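Long-range contacts in pectate lyase (PDB 1RU4), which cleaves pectate (polygalacturonate) chains by an eliminative reaction and is built as a parallel beta-helix: residues Ala80-Ala85 / Asp115-Lys120; Phe110-Asp115 / Asn139-Thr144. All coordinates share one frame; numbering follows the deposited sequence.

Interaction 1. Residues Ala80-Ala85 / Asp115-Lys120; sequences APIYVA and DYWYFK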
loop_
_atom_site.group_PDB
_atom_site.type_symbol
_atom_site.label_atom_id
_atom_site.label_comp_id
_atom_site.label_asym_id
_atom_site.label_seq_id
_atom_site.Cartn_x
_atom_site.Cartn_y
_atom_site.Cartn_z
ATOM N N ALA A 80 19.941 -13.592 1.434
ATOM C CA ALA A 80 20.349 -13.572 0.034
ATOM C C ALA A 80 19.130 -13.512 -0.881
ATOM O O ALA A 80 18.826 -14.468 -1.597
ATOM C CB ALA A 80 21.191 -14.804 -0.284
ATOM N N PRO A 81 18.399 -12.386 -0.857
ATOM C CA PRO A 81 17.211 -12.249 -1.707
ATOM C C PRO A 81 17.609 -12.073 -3.167
ATOM O O PRO A 81 18.772 -11.793 -3.466
ATOM C CB PRO A 81 16.561 -10.963 -1.184
ATOM C CG PRO A 81 17.134 -10.791 0.201
ATOM C CD PRO A 81 18.557 -11.205 0.006
ATOM N N ILE A 82 16.659 -12.286 -4.072
ATOM C CA ILE A 82 16.885 -11.966 -5.478
ATOM C C ILE A 82 16.386 -10.536 -5.647
ATOM O O ILE A 82 15.200 -10.254 -5.458
ATOM C CB ILE A 82 16.109 -12.896 -6.434
ATOM C CG1 ILE A 82 16.580 -14.342 -6.261
ATOM C CG2 ILE A 82 16.325 -12.448 -7.875
ATOM C CD1 ILE A 82 15.795 -15.344 -7.087
ATOM N N TYR A 83 17.311 -9.632 -5.947
ATOM C CA TYR A 83 16.996 -8.213 -6.089
ATOM C C TYR A 83 16.616 -7.816 -7.512
ATOM O O TYR A 83 17.249 -8.241 -8.475
ATOM C CB TYR A 83 18.193 -7.362 -5.656
ATOM C CG TYR A 83 18.625 -7.519 -4.215
ATOM C CD1 TYR A 83 19.695 -8.347 -3.876
ATOM C CD2 TYR A 83 18.014 -6.782 -3.200
ATOM C CE1 TYR A 83 20.151 -8.432 -2.558
ATOM C CE2 TYR A 83 18.461 -6.859 -1.882
ATOM C CZ TYR A 83 19.530 -7.683 -1.570
ATOM O OH TYR A 83 19.988 -7.742 -0.272
ATOM N N VAL A 84 15.582 -6.986 -7.630
ATOM C CA VAL A 84 15.164 -6.424 -8.912
ATOM C C VAL A 84 14.962 -4.937 -8.636
ATOM O O VAL A 84 14.076 -4.562 -7.866
ATOM C CB VAL A 84 13.832 -7.048 -9.412
ATOM C CG1 VAL A 84 13.414 -6.421 -10.739
ATOM C CG2 VAL A 84 13.977 -8.555 -9.572
ATOM N N ALA A 85 15.796 -4.091 -9.235
ATOM C CA ALA A 85 15.737 -2.665 -8.930
ATOM C C ALA A 85 16.144 -1.729 -10.060
ATOM O O ALA A 85 17.019 -2.047 -10.867
ATOM C CB ALA A 85 16.572 -2.367 -7.686
ATOM N N ASP A 115 9.812 -17.171 -3.155
ATOM C CA ASP A 115 10.118 -16.500 -1.895
ATOM C C ASP A 115 11.358 -15.616 -2.005
ATOM O O ASP A 115 12.172 -15.773 -2.914
ATOM C CB ASP A 115 10.384 -17.530 -0.783
ATOM C CG ASP A 115 9.218 -18.473 -0.538
ATOM O OD1 ASP A 115 9.465 -19.565 0.016
ATOM O OD2 ASP A 115 8.064 -18.140 -0.871
ATOM N N TYR A 116 11.498 -14.708 -1.044
ATOM C CA TYR A 116 12.679 -13.859 -0.907
ATOM C C TYR A 116 13.063 -12.996 -2.106
ATOM O O TYR A 116 14.241 -12.887 -2.456
ATOM C CB TYR A 116 13.881 -14.689 -0.431
ATOM C CG TYR A 116 13.737 -15.214 0.981
ATOM C CD1 TYR A 116 13.346 -16.532 1.221
ATOM C CD2 TYR A 116 13.980 -14.390 2.079
ATOM C CE1 TYR A 116 13.198 -17.015 2.521
ATOM C CE2 TYR A 116 13.833 -14.863 3.383
ATOM C CZ TYR A 116 13.442 -16.176 3.594
ATOM O OH TYR A 116 13.290 -16.645 4.878
ATOM N N TRP A 117 12.063 -12.394 -2.740
ATOM C CA TRP A 117 12.311 -11.417 -3.795
ATOM C C TRP A 117 12.399 -10.050 -3.127
ATOM O O TRP A 117 11.770 -9.821 -2.093
ATOM C CB TRP A 117 11.171 -11.407 -4.818
ATOM C CG TRP A 117 11.196 -12.571 -5.749
ATOM C CD1 TRP A 117 10.618 -13.791 -5.551
ATOM C CD2 TRP A 117 11.865 -12.644 -7.014
ATOM N NE1 TRP A 117 10.892 -14.623 -6.608
ATOM C CE2 TRP A 117 11.656 -13.945 -7.522
ATOM C CE3 TRP A 117 12.621 -11.735 -7.767
ATOM C CZ2 TRP A 117 12.179 -14.365 -8.751
ATOM C CZ3 TRP A 117 13.142 -12.152 -8.993
ATOM C CH2 TRP A 117 12.917 -13.457 -9.470
ATOM N N TYR A 118 13.189 -9.152 -3.704
ATOM C CA TYR A 118 13.295 -7.797 -3.175
ATOM C C TYR A 118 13.231 -6.799 -4.329
ATOM O O TYR A 118 14.204 -6.614 -5.058
ATOM C CB TYR A 118 14.594 -7.622 -2.371
ATOM C CG TYR A 118 14.550 -6.467 -1.391
ATOM C CD1 TYR A 118 14.580 -6.697 -0.018
ATOM C CD2 TYR A 118 14.427 -5.150 -1.837
ATOM C CE1 TYR A 118 14.481 -5.644 0.891
ATOM C CE2 TYR A 118 14.325 -4.089 -0.939
ATOM C CZ TYR A 118 14.348 -4.346 0.424
ATOM O OH TYR A 118 14.208 -3.311 1.322
ATOM N N PHE A 119 12.061 -6.185 -4.498
ATOM C CA PHE A 119 11.829 -5.204 -5.560
ATOM C C PHE A 119 12.020 -3.784 -5.037
ATOM O O PHE A 119 11.568 -3.462 -3.941
ATOM C CB PHE A 119 10.397 -5.327 -6.096
ATOM C CG PHE A 119 10.094 -6.641 -6.760
ATOM C CD1 PHE A 119 9.604 -7.712 -6.021
ATOM C CD2 PHE A 119 10.260 -6.796 -8.136
ATOM C CE1 PHE A 119 9.280 -8.920 -6.637
ATOM C CE2 PHE A 119 9.940 -7.999 -8.762
ATOM C CZ PHE A 119 9.450 -9.062 -8.011
ATOM N N LYS A 120 12.659 -2.929 -5.832
ATOM C CA LYS A 120 12.848 -1.531 -5.446
ATOM C C LYS A 120 12.813 -0.597 -6.654
ATOM O O LYS A 120 13.528 -0.808 -7.632
ATOM C CB LYS A 120 14.163 -1.354 -4.673
ATOM C CG LYS A 120 14.343 0.033 -4.070
ATOM C CD LYS A 120 15.576 0.112 -3.181
ATOM C CE LYS A 120 15.693 1.489 -2.544
ATOM N NZ LYS A 120 16.865 1.594 -1.619
#

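Interaction 2. Residues Phe110-Asp115 / Asn139-Thr144; sequences FYVTGD and NTFENT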
loop_
_atom_site.group_PDB
_atom_site.type_symbol
_atom_site.label_atom_id
_atom_site.label_comp_id
_atom_site.label_asym_id
_atom_site.label_seq_id
_atom_site.Cartn_x
_atom_site.Cartn_y
_atom_site.Cartn_z
ATOM N N PHE A 110 2.701 -8.922 -12.232
ATOM C CA PHE A 110 3.713 -9.753 -11.576
ATOM C C PHE A 110 3.013 -10.835 -10.750
ATOM O O PHE A 110 2.252 -10.525 -9.837
ATOM C CB PHE A 110 4.584 -8.918 -10.624
ATOM C CG PHE A 110 5.569 -8.002 -11.308
ATOM C CD1 PHE A 110 5.617 -7.884 -12.695
ATOM C CD2 PHE A 110 6.460 -7.252 -10.543
ATOM C CE1 PHE A 110 6.537 -7.031 -13.307
ATOM C CE2 PHE A 110 7.383 -6.398 -11.143
ATOM C CZ PHE A 110 7.423 -6.286 -12.529
ATOM N N TYR A 111 3.262 -12.100 -11.077
ATOM C CA TYR A 111 2.716 -13.213 -10.304
ATOM C C TYR A 111 3.878 -13.784 -9.493
ATOM O O TYR A 111 4.744 -14.475 -10.032
ATOM C CB TYR A 111 2.130 -14.272 -11.246
ATOM C CG TYR A 111 1.438 -15.449 -10.579
ATOM C CD1 TYR A 111 1.404 -16.694 -11.206
ATOM C CD2 TYR A 111 0.794 -15.317 -9.346
ATOM C CE1 TYR A 111 0.745 -17.777 -10.630
ATOM C CE2 TYR A 111 0.129 -16.402 -8.758
ATOM C CZ TYR A 111 0.109 -17.626 -9.411
ATOM O OH TYR A 111 -0.543 -18.706 -8.852
ATOM N N VAL A 112 3.920 -13.444 -8.208
ATOM C CA VAL A 112 5.031 -13.844 -7.347
ATOM C C VAL A 112 4.700 -15.090 -6.530
ATOM O O VAL A 112 4.016 -15.016 -5.510
ATOM C CB VAL A 112 5.451 -12.683 -6.405
ATOM C CG1 VAL A 112 6.690 -13.062 -5.602
ATOM C CG2 VAL A 112 5.715 -11.417 -7.214
ATOM N N THR A 113 5.183 -16.239 -6.999
ATOM C CA THR A 113 4.941 -17.511 -6.320
ATOM C C THR A 113 6.148 -17.948 -5.499
ATOM O O THR A 113 6.022 -18.764 -4.582
ATOM C CB THR A 113 4.590 -18.630 -7.323
ATOM O OG1 THR A 113 5.713 -18.883 -8.179
ATOM C CG2 THR A 113 3.399 -18.229 -8.171
ATOM N N GLY A 114 7.315 -17.407 -5.846
ATOM C CA GLY A 114 8.539 -17.725 -5.133
ATOM C C GLY A 114 8.723 -16.902 -3.871
ATOM O O GLY A 114 7.896 -16.041 -3.554
ATOM N N ASP A 115 9.812 -17.171 -3.155
ATOM C CA ASP A 115 10.118 -16.500 -1.895
ATOM C C ASP A 115 11.358 -15.616 -2.005
ATOM O O ASP A 115 12.172 -15.773 -2.914
ATOM C CB ASP A 115 10.384 -17.530 -0.783
ATOM C CG ASP A 115 9.218 -18.473 -0.538
ATOM O OD1 ASP A 115 9.465 -19.565 0.016
ATOM O OD2 ASP A 115 8.064 -18.140 -0.871
ATOM N N ASN A 139 8.811 -11.827 0.761
ATOM C CA ASN A 139 9.089 -10.913 -0.339
ATOM C C ASN A 139 8.977 -9.472 0.142
ATOM O O ASN A 139 8.232 -9.175 1.080
ATOM C CB ASN A 139 8.111 -11.161 -1.492
ATOM C CG ASN A 139 8.230 -12.560 -2.063
ATOM O OD1 ASN A 139 9.274 -12.939 -2.593
ATOM N ND2 ASN A 139 7.158 -13.334 -1.959
ATOM N N THR A 140 9.732 -8.580 -0.491
ATOM C CA THR A 140 9.708 -7.169 -0.123
ATOM C C THR A 140 9.497 -6.298 -1.351
ATOM O O THR A 140 10.085 -6.540 -2.404
ATOM C CB THR A 140 11.011 -6.745 0.584
ATOM O OG1 THR A 140 11.215 -7.565 1.743
ATOM C CG2 THR A 140 10.935 -5.284 1.019
ATOM N N PHE A 141 8.622 -5.308 -1.209
ATOM C CA PHE A 141 8.330 -4.356 -2.275
ATOM C C PHE A 141 8.581 -2.972 -1.696
ATOM O O PHE A 141 7.778 -2.469 -0.910
ATOM C CB PHE A 141 6.867 -4.489 -2.728
ATOM C CG PHE A 141 6.507 -5.866 -3.218
ATOM C CD1 PHE A 141 6.182 -6.875 -2.316
ATOM C CD2 PHE A 141 6.528 -6.165 -4.579
ATOM C CE1 PHE A 141 5.889 -8.166 -2.761
ATOM C CE2 PHE A 141 6.237 -7.451 -5.032
ATOM C CZ PHE A 141 5.918 -8.453 -4.119
ATOM N N GLU A 142 9.715 -2.379 -2.058
ATOM C CA GLU A 142 10.105 -1.079 -1.520
ATOM C C GLU A 142 10.121 0.002 -2.591
ATOM O O GLU A 142 10.729 -0.170 -3.645
ATOM C CB GLU A 142 11.487 -1.159 -0.853
ATOM C CG GLU A 142 11.940 0.174 -0.253
ATOM C CD GLU A 142 13.320 0.139 0.391
ATOM O OE1 GLU A 142 14.071 -0.838 0.196
ATOM O OE2 GLU A 142 13.659 1.112 1.096
ATOM N N ASN A 143 9.473 1.128 -2.300
ATOM C CA ASN A 143 9.402 2.251 -3.232
ATOM C C ASN A 143 8.917 1.772 -4.602
ATOM O O ASN A 143 9.536 2.045 -5.636
ATOM C CB ASN A 143 10.767 2.946 -3.340
ATOM C CG ASN A 143 10.694 4.271 -4.084
ATOM O OD1 ASN A 143 9.645 4.918 -4.124
ATOM N ND2 ASN A 143 11.812 4.683 -4.669
ATOM N N THR A 144 7.828 1.007 -4.579
ATOM C CA THR A 144 7.201 0.487 -5.791
ATOM C C THR A 144 5.830 1.132 -5.987
ATOM O O THR A 144 5.353 1.867 -5.119
ATOM C CB THR A 144 7.027 -1.056 -5.731
ATOM O OG1 THR A 144 6.205 -1.414 -4.611
ATOM C CG2 THR A 144 8.377 -1.746 -5.611
#

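Interaction 1. Residues Ala80-Ala85 / Asp115-Lys120
Ile82 lies alongside the indole of Trp117, both side chains pointing the same way from paired, parallel strands. The Ile82 side chain can be traced from CB to CD1. Ile82 CB sits over one face of the six-membered ring of Trp117, 4.1 Å from its centroid, a CH-pi contact offset toward the rim. CG2 of Ile82, set anti to the backbone N, stays over the same face and packs 3.4 Å from Trp117 CZ3. CG1 leaves in the other direction, beside the backbone N, and carries Ile82 CD1 along the benzo ring to Trp117 CZ2 at 4.1 Å. Val84 CG2 closes on the same CZ3 from the ring edge, while Val84 CB and CG1 lie beside Phe119. NE1 of Trp117 bonds to Lys74 O.

On the other face of the strands, Tyr83 CD2 meets Tyr118 CB at 3.6 Å; the two rings are oblique, their planes at 45°. Tyr118 continues to Glu142, to which its hydroxyl is hydrogen-bonded.

Four backbone bonds zip the strands together, from Ile82 N to Tyr116 O (3.0 Å) through to Lys120 N and Val84 O. The straightest runs from Val84 N to Tyr118 O, 168° at the hydrogen. Strands 82-85 and 117-120, whose axes come within 4.7 Å, belong to successive rungs of the right-handed parallel beta-helix that gives Pel9A its fold.

Interaction 2. Residues Phe110-Asp115 / Asn139-Thr144
Asn139 reaches across to Gly114 with its side-chain amide, and one hydrogen bond joins the two segments: Asn139 ND2 donates a hydrogen bond to Gly114 O, 3.2 Å away. The N-H points at the oxygen with 158° at the hydrogen, and the fit is flat from both ends, since Gly114 O lies in the amide plane of Asn139 and the donor lies in the carbonyl plane of the glycine. CG stands anti to the carbonyl carbon of Asn139 (chi1 -62°), directing the amide toward the 110-115 segment. The other end of the same amide is used as well: OD1 accepts from the backbone N of Trp117, two residues on from Asp115. One buried amide is therefore gripped at both ends by the chain that turns from strand 110-112 into strand 117-120, which should hold its rotation and leave little doubt about which atom is N and which O.

The two segments belong to different faces of the right-handed parallel beta-helix. Strand 110-112 is in one sheet and strand 140-142 is in another, one rung further along, so their side chains meet through the interior instead of pairing by backbone bonds.

Van der Waals contacts complete the meeting. Val112 comes at Asn139 from the opposite direction and divides its two methyls: CG1 packs against Asn139 ND2 at 3.7 Å, and CG2 approaches the edge of the Phe141 ring, near its plane, 4.3 Å from CZ. Beyond that, Phe141 lies almost parallel to Phe119 of the preceding rung, and Val134 touches both Asn139 and Phe141.

The carboxylate of Asp115 is taken up outside the pair, where OD2 accepts a hydrogen bond from Ser137 N.

Overall arrangement
Interaction 1 joins neighbouring strands within one face of the helix, whereas interaction 2 spans the interior between two faces; the chain through Asp115 serves both. The first is partly buried and larger, 530 Å² against 184 Å², and rests on regular backbone bonding with side chains on both sides of the strands. The second is more fully buried and relies on a side-chain amide and a few apolar atoms. They meet at strands 117-120 and 140-142, neighbours in the helix, which turn aromatic side chains to the inner side and carry polar, partly exposed ones on the other.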